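Putative iron-uptake ABC transport system,periplasmic iron-binding protein (Campylobacter jejuni, PDB 3E13) binds ferric iron in the periplasm and probably hands it to an ABC transporter for uptake into the cell. Local coordinates at residues 2-8 with 28-34; 102-108 with 193-199; 160-165 with 311-317. One frame throughout, in Å; residues are numbered along the deposited sequence.

Contact 1 of 3, residues 2-8 with 28-34; sequences SELNIYS and IKVNHTQ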
loop_
_atom_site.group_PDB
_atom_site.type_symbol
_atom_site.label_atom_id
_atom_site.label_comp_id
_atom_site.label_asym_id
_atom_site.label_seq_id
_atom_site.Cartn_x
_atom_site.Cartn_y
_atom_site.Cartn_z
ATOM N N SER A 2 -11.156 23.034 -15.414
ATOM C CA SER A 2 -10.337 22.974 -16.677
ATOM C C SER A 2 -9.072 22.101 -16.656
ATOM O O SER A 2 -8.958 21.278 -17.533
ATOM C CB SER A 2 -10.030 24.344 -17.242
ATOM O OG SER A 2 -9.764 24.210 -18.639
ATOM N N GLU A 3 -8.129 22.303 -15.712
ATOM C CA GLU A 3 -6.998 21.383 -15.514
ATOM C C GLU A 3 -6.994 20.876 -14.041
ATOM O O GLU A 3 -7.543 21.513 -13.118
ATOM C CB GLU A 3 -5.655 22.084 -15.799
ATOM C CG GLU A 3 -5.111 22.044 -17.234
ATOM C CD GLU A 3 -3.625 22.390 -17.291
ATOM O OE1 GLU A 3 -3.221 23.219 -16.440
ATOM O OE2 GLU A 3 -2.855 21.839 -18.143
ATOM N N LEU A 4 -6.385 19.717 -13.844
ATOM C CA LEU A 4 -6.185 19.134 -12.501
ATOM C C LEU A 4 -4.831 18.450 -12.493
ATOM O O LEU A 4 -4.553 17.632 -13.323
ATOM C CB LEU A 4 -7.307 18.142 -12.139
ATOM C CG LEU A 4 -7.068 17.488 -10.769
ATOM C CD1 LEU A 4 -7.309 18.458 -9.620
ATOM C CD2 LEU A 4 -7.996 16.284 -10.667
ATOM N N ASN A 5 -3.953 18.858 -11.579
ATOM C CA ASN A 5 -2.596 18.359 -11.520
ATOM C C ASN A 5 -2.406 17.325 -10.399
ATOM O O ASN A 5 -2.545 17.666 -9.227
ATOM C CB ASN A 5 -1.673 19.555 -11.319
ATOM C CG ASN A 5 -1.730 20.529 -12.524
ATOM O OD1 ASN A 5 -1.632 20.084 -13.671
ATOM N ND2 ASN A 5 -1.889 21.809 -12.264
ATOM N N ILE A 6 -2.200 16.063 -10.774
ATOM C CA ILE A 6 -2.074 14.964 -9.827
ATOM C C ILE A 6 -0.625 14.505 -9.748
ATOM O O ILE A 6 -0.035 14.195 -10.779
ATOM C CB ILE A 6 -2.954 13.792 -10.283
ATOM C CG1 ILE A 6 -4.410 14.247 -10.303
ATOM C CG2 ILE A 6 -2.692 12.560 -9.406
ATOM C CD1 ILE A 6 -5.437 13.157 -10.618
ATOM N N TYR A 7 -0.080 14.488 -8.539
ATOM C CA TYR A 7 1.193 13.864 -8.215
ATOM C C TYR A 7 0.848 12.523 -7.540
ATOM O O TYR A 7 0.270 12.519 -6.477
ATOM C CB TYR A 7 1.976 14.741 -7.226
ATOM C CG TYR A 7 2.723 15.932 -7.818
ATOM C CD1 TYR A 7 2.410 16.449 -9.048
ATOM C CD2 TYR A 7 3.641 16.598 -7.061
ATOM C CE1 TYR A 7 3.088 17.604 -9.569
ATOM C CE2 TYR A 7 4.325 17.723 -7.553
ATOM C CZ TYR A 7 4.026 18.229 -8.788
ATOM O OH TYR A 7 4.669 19.383 -9.237
ATOM N N SER A 8 1.220 11.417 -8.169
ATOM C CA SER A 8 0.823 10.091 -7.732
ATOM C C SER A 8 1.954 9.120 -7.549
ATOM O O SER A 8 2.787 8.946 -8.439
ATOM C CB SER A 8 -0.177 9.494 -8.705
ATOM O OG SER A 8 -0.498 8.154 -8.285
ATOM N N ILE A 28 -12.659 18.024 -17.428
ATOM C CA ILE A 28 -11.418 18.520 -16.826
ATOM C C ILE A 28 -10.255 17.706 -17.338
ATOM O O ILE A 28 -10.304 16.470 -17.327
ATOM C CB ILE A 28 -11.480 18.386 -15.262
ATOM C CG1 ILE A 28 -12.562 19.271 -14.666
ATOM C CG2 ILE A 28 -10.110 18.736 -14.638
ATOM C CD1 ILE A 28 -12.935 18.929 -13.244
ATOM N N LYS A 29 -9.179 18.357 -17.776
ATOM C CA LYS A 29 -7.992 17.656 -18.214
ATOM C C LYS A 29 -7.092 17.366 -17.030
ATOM O O LYS A 29 -6.736 18.287 -16.296
ATOM C CB LYS A 29 -7.200 18.508 -19.216
ATOM C CG LYS A 29 -5.933 17.828 -19.766
ATOM C CD LYS A 29 -6.278 16.698 -20.706
ATOM C CE LYS A 29 -5.072 15.865 -21.105
ATOM N NZ LYS A 29 -4.922 14.681 -20.200
ATOM N N VAL A 30 -6.707 16.100 -16.875
ATOM C CA VAL A 30 -5.812 15.680 -15.789
ATOM C C VAL A 30 -4.375 15.599 -16.309
ATOM O O VAL A 30 -4.126 15.031 -17.356
ATOM C CB VAL A 30 -6.208 14.333 -15.239
ATOM C CG1 VAL A 30 -5.203 13.820 -14.224
ATOM C CG2 VAL A 30 -7.565 14.441 -14.632
ATOM N N ASN A 31 -3.465 16.264 -15.607
ATOM C CA ASN A 31 -2.022 16.153 -15.820
ATOM C C ASN A 31 -1.501 15.221 -14.726
ATOM O O ASN A 31 -1.492 15.614 -13.563
ATOM C CB ASN A 31 -1.365 17.524 -15.696
ATOM C CG ASN A 31 -1.876 18.498 -16.716
ATOM O OD1 ASN A 31 -2.031 18.120 -17.845
ATOM N ND2 ASN A 31 -2.167 19.751 -16.316
ATOM N N HIS A 32 -1.118 14.013 -15.102
ATOM C CA HIS A 32 -0.784 12.961 -14.162
ATOM C C HIS A 32 0.728 12.801 -14.123
ATOM O O HIS A 32 1.356 12.488 -15.143
ATOM C CB HIS A 32 -1.465 11.668 -14.607
ATOM C CG HIS A 32 -1.329 10.526 -13.637
ATOM N ND1 HIS A 32 -0.747 9.334 -13.987
ATOM C CD2 HIS A 32 -1.768 10.362 -12.368
ATOM C CE1 HIS A 32 -0.778 8.501 -12.961
ATOM N NE2 HIS A 32 -1.411 9.091 -11.971
ATOM N N THR A 33 1.320 13.068 -12.952
ATOM C CA THR A 33 2.754 12.890 -12.735
ATOM C C THR A 33 2.975 11.729 -11.765
ATOM O O THR A 33 2.524 11.790 -10.653
ATOM C CB THR A 33 3.305 14.187 -12.153
ATOM O OG1 THR A 33 3.284 15.227 -13.151
ATOM C CG2 THR A 33 4.767 14.057 -11.816
ATOM N N GLN A 34 3.675 10.685 -12.197
ATOM C CA GLN A 34 3.950 9.509 -11.370
ATOM C C GLN A 34 5.437 9.466 -11.050
ATOM O O GLN A 34 6.276 9.600 -11.940
ATOM C CB GLN A 34 3.538 8.246 -12.090
ATOM C CG GLN A 34 3.729 6.973 -11.302
ATOM C CD GLN A 34 3.193 5.755 -12.031
ATOM O OE1 GLN A 34 2.028 5.748 -12.476
ATOM N NE2 GLN A 34 4.033 4.735 -12.176
HETATM O O HOH W 1 -2.451 7.281 -9.768
#
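From E3-K29 to S8-Q34, strands 3-8 and 29-34 run parallel, their axes 4.6 Å apart and at an angle of 20°, and the backbone bonds zigzag between them: K29 N to S2 O, L4 N to K29 O, N31 N to L4 O, I6 N to N31 O, T33 N to I6 O and S8 N to T33 O. On the face bearing E3, N5 and N31, the amide of N31 is the hub. Its ND2 donates to N5 OD1 at 2.7 Å, the two amides lying side by side and nearly coplanar, with the donor in the carbonyl plane of N5. The other N-H of ND2 meets E3 OE2 at 2.9 Å, arriving from above the carboxylate, whose plane is turned 81° from the amide. With both hydrogens engaged, the rotation of the N31 amide is fixed; N5 ND2 is held in turn by P52 O. The pairing belongs to a right-handed beta-alpha-beta crossover in which helix 14-26 links the two strands, at the start of a periplasmic-binding-protein lobe. E23 of that helix receives K29 NZ in a salt bridge, while NZ also donates to V30 O. On the other face, the half near L4, I6 and V30 is apolar: I6 CD1 reaches V30 CG1 at 3.7 Å and L4 CB rests on I28 CG2 at 3.8 Å, with helix 247-257 covering L4, I6 and I28. Toward the C-terminal ends this face turns polar. The H32 imidazole has CG anti to the backbone N (chi1 -173°), which lays CD2 beside I6 CG2, 3.8 Å away near the ring plane. One water joins H32 NE2 (3.0 Å) to S8 OG, which is also bonded to R10 N.

Contact 2 of 3, residues 102-108 with 193-199; sequences RARIIAY and FAVMNTY. With FE (Fe (III) ion), chain B.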
loop_
_atom_site.group_PDB
_atom_site.type_symbol
_atom_site.label_atom_id
_atom_site.label_comp_id
_atom_site.label_asym_id
_atom_site.label_seq_id
_atom_site.Cartn_x
_atom_site.Cartn_y
_atom_site.Cartn_z
ATOM N N ARG A 102 -5.448 -2.558 1.406
ATOM C CA ARG A 102 -4.629 -3.694 0.946
ATOM C C ARG A 102 -3.982 -4.363 2.162
ATOM O O ARG A 102 -3.816 -3.746 3.168
ATOM C CB ARG A 102 -3.585 -3.223 -0.088
ATOM C CG ARG A 102 -2.696 -2.066 0.401
ATOM C CD ARG A 102 -3.181 -0.654 -0.055
ATOM N NE ARG A 102 -3.198 -0.519 -1.498
ATOM C CZ ARG A 102 -2.145 -0.425 -2.315
ATOM N NH1 ARG A 102 -0.919 -0.445 -1.838
ATOM N NH2 ARG A 102 -2.319 -0.258 -3.613
ATOM N N ALA A 103 -3.649 -5.640 2.072
ATOM C CA ALA A 103 -3.070 -6.375 3.171
ATOM C C ALA A 103 -1.661 -6.855 2.766
ATOM O O ALA A 103 -1.480 -7.323 1.636
ATOM C CB ALA A 103 -3.961 -7.572 3.517
ATOM N N ARG A 104 -0.689 -6.706 3.677
ATOM C CA ARG A 104 0.661 -7.140 3.423
ATOM C C ARG A 104 0.796 -8.529 4.071
ATOM O O ARG A 104 0.787 -8.682 5.310
ATOM C CB ARG A 104 1.684 -6.134 3.942
ATOM C CG ARG A 104 3.066 -6.364 3.357
ATOM C CD ARG A 104 3.846 -5.116 3.243
ATOM N NE ARG A 104 5.082 -5.269 2.479
ATOM C CZ ARG A 104 5.163 -5.302 1.143
ATOM N NH1 ARG A 104 4.064 -5.250 0.419
ATOM N NH2 ARG A 104 6.329 -5.444 0.508
ATOM N N ILE A 105 0.888 -9.532 3.206
ATOM C CA ILE A 105 0.851 -10.931 3.631
ATOM C C ILE A 105 2.136 -11.640 3.346
ATOM O O ILE A 105 3.107 -11.036 2.833
ATOM C CB ILE A 105 -0.380 -11.649 2.984
ATOM C CG1 ILE A 105 -0.377 -11.560 1.454
ATOM C CG2 ILE A 105 -1.685 -10.946 3.512
ATOM C CD1 ILE A 105 0.661 -12.408 0.752
ATOM N N ILE A 106 2.186 -12.921 3.678
ATOM C CA ILE A 106 3.383 -13.726 3.381
ATOM C C ILE A 106 2.930 -14.761 2.345
ATOM O O ILE A 106 1.998 -15.537 2.591
ATOM C CB ILE A 106 3.935 -14.393 4.630
ATOM C CG1 ILE A 106 4.364 -13.371 5.674
ATOM C CG2 ILE A 106 5.153 -15.306 4.282
ATOM C CD1 ILE A 106 4.546 -13.961 7.087
ATOM N N ALA A 107 3.559 -14.747 1.180
ATOM C CA ALA A 107 3.169 -15.647 0.094
ATOM C C ALA A 107 4.136 -16.831 0.041
ATOM O O ALA A 107 5.338 -16.656 0.296
ATOM C CB ALA A 107 3.106 -14.912 -1.245
ATOM N N TYR A 108 3.596 -18.027 -0.236
ATOM C CA TYR A 108 4.419 -19.236 -0.460
ATOM C C TYR A 108 4.043 -19.870 -1.806
ATOM O O TYR A 108 3.052 -19.477 -2.412
ATOM C CB TYR A 108 4.274 -20.228 0.678
ATOM C CG TYR A 108 2.881 -20.749 0.857
ATOM C CD1 TYR A 108 2.510 -21.978 0.346
ATOM C CD2 TYR A 108 1.938 -20.022 1.553
ATOM C CE1 TYR A 108 1.224 -22.445 0.515
ATOM C CE2 TYR A 108 0.659 -20.500 1.737
ATOM C CZ TYR A 108 0.304 -21.699 1.176
ATOM O OH TYR A 108 -0.997 -22.203 1.342
ATOM N N PHE A 193 9.345 -17.844 0.946
ATOM C CA PHE A 193 8.330 -16.912 1.441
ATOM C C PHE A 193 8.659 -15.522 0.942
ATOM O O PHE A 193 9.804 -15.090 1.040
ATOM C CB PHE A 193 8.297 -16.883 2.972
ATOM C CG PHE A 193 7.959 -18.229 3.608
ATOM C CD1 PHE A 193 6.683 -18.698 3.596
ATOM C CD2 PHE A 193 8.936 -18.979 4.230
ATOM C CE1 PHE A 193 6.375 -19.911 4.197
ATOM C CE2 PHE A 193 8.643 -20.182 4.837
ATOM C CZ PHE A 193 7.356 -20.664 4.800
ATOM N N ALA A 194 7.645 -14.826 0.437
ATOM C CA ALA A 194 7.747 -13.451 0.031
ATOM C C ALA A 194 6.811 -12.574 0.835
ATOM O O ALA A 194 5.636 -12.911 0.961
ATOM C CB ALA A 194 7.395 -13.330 -1.408
ATOM N N VAL A 195 7.308 -11.439 1.286
ATOM C CA VAL A 195 6.454 -10.392 1.860
ATOM C C VAL A 195 5.884 -9.571 0.716
ATOM O O VAL A 195 6.645 -9.007 -0.087
ATOM C CB VAL A 195 7.244 -9.534 2.845
ATOM C CG1 VAL A 195 6.354 -8.462 3.417
ATOM C CG2 VAL A 195 7.887 -10.411 3.975
ATOM N N MET A 196 4.556 -9.547 0.584
ATOM C CA MET A 196 3.914 -8.847 -0.514
ATOM C C MET A 196 2.437 -8.486 -0.260
ATOM O O MET A 196 1.781 -9.100 0.568
ATOM C CB MET A 196 4.015 -9.666 -1.820
ATOM C CG MET A 196 3.264 -11.010 -1.803
ATOM S SD MET A 196 3.380 -11.984 -3.322
ATOM C CE MET A 196 2.696 -10.858 -4.449
ATOM N N ASN A 197 1.917 -7.524 -1.015
ATOM C CA ASN A 197 0.541 -7.082 -0.882
ATOM C C ASN A 197 -0.386 -7.999 -1.682
ATOM O O ASN A 197 -0.039 -8.583 -2.730
ATOM C CB ASN A 197 0.338 -5.646 -1.363
ATOM C CG ASN A 197 0.948 -4.601 -0.452
ATOM O OD1 ASN A 197 1.201 -4.840 0.753
ATOM N ND2 ASN A 197 1.169 -3.403 -1.012
ATOM N N THR A 198 -1.585 -8.169 -1.155
ATOM C CA THR A 198 -2.538 -9.084 -1.715
ATOM C C THR A 198 -2.917 -8.800 -3.162
ATOM O O THR A 198 -3.059 -9.732 -3.981
ATOM C CB THR A 198 -3.840 -9.057 -0.895
ATOM O OG1 THR A 198 -4.205 -7.691 -0.565
ATOM C CG2 THR A 198 -3.735 -9.797 0.429
ATOM N N TYR A 199 -3.128 -7.522 -3.484
ATOM C CA TYR A 199 -3.617 -7.160 -4.818
ATOM C C TYR A 199 -2.666 -7.589 -5.920
ATOM O O TYR A 199 -3.072 -7.870 -7.016
ATOM C CB TYR A 199 -3.990 -5.670 -4.924
ATOM C CG TYR A 199 -2.872 -4.760 -4.600
ATOM C CD1 TYR A 199 -1.990 -4.360 -5.584
ATOM C CD2 TYR A 199 -2.652 -4.347 -3.290
ATOM C CE1 TYR A 199 -0.916 -3.594 -5.278
ATOM C CE2 TYR A 199 -1.567 -3.560 -2.973
ATOM C CZ TYR A 199 -0.720 -3.171 -3.964
ATOM O OH TYR A 199 0.402 -2.401 -3.669
HETATM FE FE FE B . 1.530 -1.250 -4.976
#
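R102 and Y199 meet because both CG atoms sit between the backbone N and the carbonyl carbon (chi1 54° and 58°), and the arginine bends again at chi2 and chi3, which sets one face of its guanidinium against Y199 CE2. That atom lies above the centre of the group, 3.3 Å from R102 CZ, and the two planes are 37° apart. R102 NH2 forms a salt bridge with E272 OE2 and also bonds to Y12 OH. Y199 OH binds the ferric ion at 2.1 Å, with H11, Y12, Y143 and Y200 completing the site. N197 ND2 donates to the same OH at 2.9 Å, the oxygen lying in the amide plane, so this asparagine positions a metal ligand from the second shell. N197 OD1 takes a weak bond from R104 NH1 (2.9 Å), whose stronger partner is D179. Farther along the antiparallel pair, M196 SD packs on A107 CB at 3.6 Å, and I106 CG2 touches F193 CB. Y143 of helix 142-155 touches R102, R104 and N197, while helix 179-188 covers A194 and M196. Strand 193-197 lies between strands 97-109 and 134-135, and helix 198-205, which follows it, carries Y199.

Contact 3 of 3, residues 160-165 with 311-317; sequences AKAWAK and IYDEVGF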
loop_
_atom_site.group_PDB
_atom_site.type_symbol
_atom_site.label_atom_id
_atom_site.label_comp_id
_atom_site.label_asym_id
_atom_site.label_seq_id
_atom_site.Cartn_x
_atom_site.Cartn_y
_atom_site.Cartn_z
ATOM N N ALA A 160 10.831 -4.406 17.189
ATOM C CA ALA A 160 11.020 -3.884 15.823
ATOM C C ALA A 160 12.450 -3.997 15.327
ATOM O O ALA A 160 12.670 -4.428 14.193
ATOM C CB ALA A 160 10.527 -2.435 15.697
ATOM N N LYS A 161 13.427 -3.637 16.160
ATOM C CA LYS A 161 14.817 -3.661 15.722
ATOM C C LYS A 161 15.245 -5.097 15.566
ATOM O O LYS A 161 15.914 -5.441 14.609
ATOM C CB LYS A 161 15.722 -2.938 16.707
ATOM C CG LYS A 161 17.137 -2.844 16.225
ATOM C CD LYS A 161 17.968 -2.017 17.180
ATOM C CE LYS A 161 19.430 -2.098 16.790
ATOM N NZ LYS A 161 20.282 -1.339 17.765
ATOM N N ALA A 162 14.885 -5.961 16.517
ATOM C CA ALA A 162 15.233 -7.364 16.403
ATOM C C ALA A 162 14.626 -8.011 15.135
ATOM O O ALA A 162 15.279 -8.827 14.471
ATOM C CB ALA A 162 14.818 -8.085 17.620
ATOM N N TRP A 163 13.385 -7.637 14.833
ATOM C CA TRP A 163 12.712 -8.101 13.623
ATOM C C TRP A 163 13.432 -7.665 12.368
ATOM O O TRP A 163 13.722 -8.504 11.511
ATOM C CB TRP A 163 11.281 -7.604 13.592
ATOM C CG TRP A 163 10.516 -8.102 12.420
ATOM C CD1 TRP A 163 9.866 -9.313 12.297
ATOM C CD2 TRP A 163 10.270 -7.396 11.225
ATOM N NE1 TRP A 163 9.246 -9.395 11.078
ATOM C CE2 TRP A 163 9.479 -8.232 10.385
ATOM C CE3 TRP A 163 10.677 -6.144 10.726
ATOM C CZ2 TRP A 163 9.059 -7.824 9.118
ATOM C CZ3 TRP A 163 10.266 -5.763 9.468
ATOM C CH2 TRP A 163 9.480 -6.591 8.678
ATOM N N ALA A 164 13.770 -6.394 12.294
ATOM C CA ALA A 164 14.448 -5.835 11.124
ATOM C C ALA A 164 15.798 -6.527 10.892
ATOM O O ALA A 164 16.120 -6.898 9.774
ATOM C CB ALA A 164 14.592 -4.334 11.254
ATOM N N LYS A 165 16.545 -6.729 11.977
ATOM C CA LYS A 165 17.833 -7.391 11.919
ATOM C C LYS A 165 17.732 -8.824 11.433
ATOM O O LYS A 165 18.505 -9.247 10.542
ATOM C CB LYS A 165 18.532 -7.286 13.290
ATOM C CG LYS A 165 19.872 -8.020 13.396
ATOM C CD LYS A 165 20.533 -7.789 14.769
ATOM C CE LYS A 165 21.864 -8.582 14.900
ATOM N NZ LYS A 165 22.149 -9.011 16.293
ATOM N N ILE A 311 15.426 2.629 12.389
ATOM C CA ILE A 311 15.714 1.247 12.671
ATOM C C ILE A 311 16.201 0.482 11.481
ATOM O O ILE A 311 17.198 -0.252 11.590
ATOM C CB ILE A 311 14.493 0.576 13.313
ATOM C CG1 ILE A 311 14.260 1.149 14.699
ATOM C CG2 ILE A 311 14.626 -0.986 13.359
ATOM C CD1 ILE A 311 13.015 0.533 15.423
ATOM N N TYR A 312 15.561 0.626 10.317
ATOM C CA TYR A 312 16.044 -0.082 9.174
ATOM C C TYR A 312 17.488 0.384 8.848
ATOM O O TYR A 312 18.315 -0.454 8.476
ATOM C CB TYR A 312 15.158 0.203 7.971
ATOM C CG TYR A 312 13.936 -0.685 7.807
ATOM C CD1 TYR A 312 12.704 -0.133 7.441
ATOM C CD2 TYR A 312 14.020 -2.058 7.893
ATOM C CE1 TYR A 312 11.581 -0.955 7.214
ATOM C CE2 TYR A 312 12.877 -2.875 7.678
ATOM C CZ TYR A 312 11.693 -2.319 7.338
ATOM O OH TYR A 312 10.605 -3.143 7.084
ATOM N N ASP A 313 17.743 1.684 8.944
ATOM C CA ASP A 313 19.057 2.270 8.609
ATOM C C ASP A 313 20.104 1.661 9.572
ATOM O O ASP A 313 21.195 1.285 9.146
ATOM C CB ASP A 313 19.063 3.816 8.749
ATOM C CG ASP A 313 18.393 4.584 7.598
ATOM O OD1 ASP A 313 17.912 4.013 6.577
ATOM O OD2 ASP A 313 18.284 5.854 7.651
ATOM N N GLU A 314 19.744 1.541 10.854
ATOM C CA GLU A 314 20.629 1.074 11.938
ATOM C C GLU A 314 21.063 -0.360 11.793
ATOM O O GLU A 314 22.224 -0.665 12.070
ATOM C CB GLU A 314 19.950 1.167 13.313
ATOM C CG GLU A 314 19.730 2.551 13.864
ATOM C CD GLU A 314 18.801 2.578 15.078
ATOM O OE1 GLU A 314 18.654 1.551 15.802
ATOM O OE2 GLU A 314 18.179 3.638 15.304
ATOM N N VAL A 315 20.155 -1.239 11.348
ATOM C CA VAL A 315 20.475 -2.653 11.224
ATOM C C VAL A 315 21.179 -3.016 9.899
ATOM O O VAL A 315 21.625 -4.136 9.746
ATOM C CB VAL A 315 19.216 -3.563 11.481
ATOM C CG1 VAL A 315 18.547 -3.174 12.789
ATOM C CG2 VAL A 315 18.254 -3.564 10.284
ATOM N N GLY A 316 21.286 -2.079 8.968
ATOM C CA GLY A 316 22.066 -2.285 7.763
ATOM C C GLY A 316 21.318 -2.465 6.461
ATOM O O GLY A 316 21.890 -2.958 5.494
ATOM N N PHE A 317 20.031 -2.124 6.413
ATOM C CA PHE A 317 19.377 -1.999 5.087
ATOM C C PHE A 317 19.843 -0.793 4.276
ATOM O O PHE A 317 20.559 0.100 4.780
ATOM C CB PHE A 317 17.880 -1.864 5.257
ATOM C CG PHE A 317 17.180 -3.153 5.552
ATOM C CD1 PHE A 317 16.654 -3.931 4.519
ATOM C CD2 PHE A 317 17.006 -3.573 6.849
ATOM C CE1 PHE A 317 15.978 -5.109 4.789
ATOM C CE2 PHE A 317 16.296 -4.783 7.136
ATOM C CZ PHE A 317 15.798 -5.533 6.140
#
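A164 CB fits among I311, Y312 and V315, touching V315 CG2 at 3.9 Å and I311 CG2 at 4.0 Å, where helices 157-170 and 305-315 pack with their axes 9.1 Å apart and crossing at -52°. The helix-on-helix contact lies in the lobe of the binding-protein fold that contains Y143, and the small alanine lets the two backbones come close. I311 CG2 also rests on K161 CA (3.6 Å), and its CD1 reaches A160 CB. The two methyls of V315 are divided: CG2 leans on A164, whereas CG1 meets the extended chain of K161 at CG, 3.7 Å away, as the two side chains slide past each other in opposite directions. Beyond this, K161 NZ and E314 OE1 form a long salt bridge at the surface. W163 has CG anti to the backbone N (chi1 -177°), which swings the indole toward the partner helix and sets its CZ3 edge against Y312 OH, 3.6 Å away and in the ring plane. Each of these aromatics is tied by a bond beyond the contact, W163 NE1 to Y122 O and Y312 OH to S144 O, and L148 of helix 142-155 touches both. At the C-terminal end of helix 305-315, G316 turns the chain with positive phi in a Schellman motif, F317 N bonding back to Y312 O. That reversal returns the F317 ring to the interface, where its CE2 edge lies 3.4 Å from A164 O, the oxygen being near the ring plane.

Starting at the N terminus, contact 1 closes first, a short loop of 19 residues filled mainly by helix 14-26, and is complete before the others open. Contact 2 then spans 84 residues between 102-108 and 193-199. Residues 160-165 fall inside that span, while their partner 311-317 comes near the C terminus, so contacts 2 and 3 cross. Contacts 1 and 2 reach the same mixed sheet on opposite sides of the chain's centre, their centres 31 Å apart, and the iron lies between them. Contact 3 instead joins two helices, its nearest atoms about 6 Å from contact 2, bringing the end of the chain back against the Y143-bearing lobe.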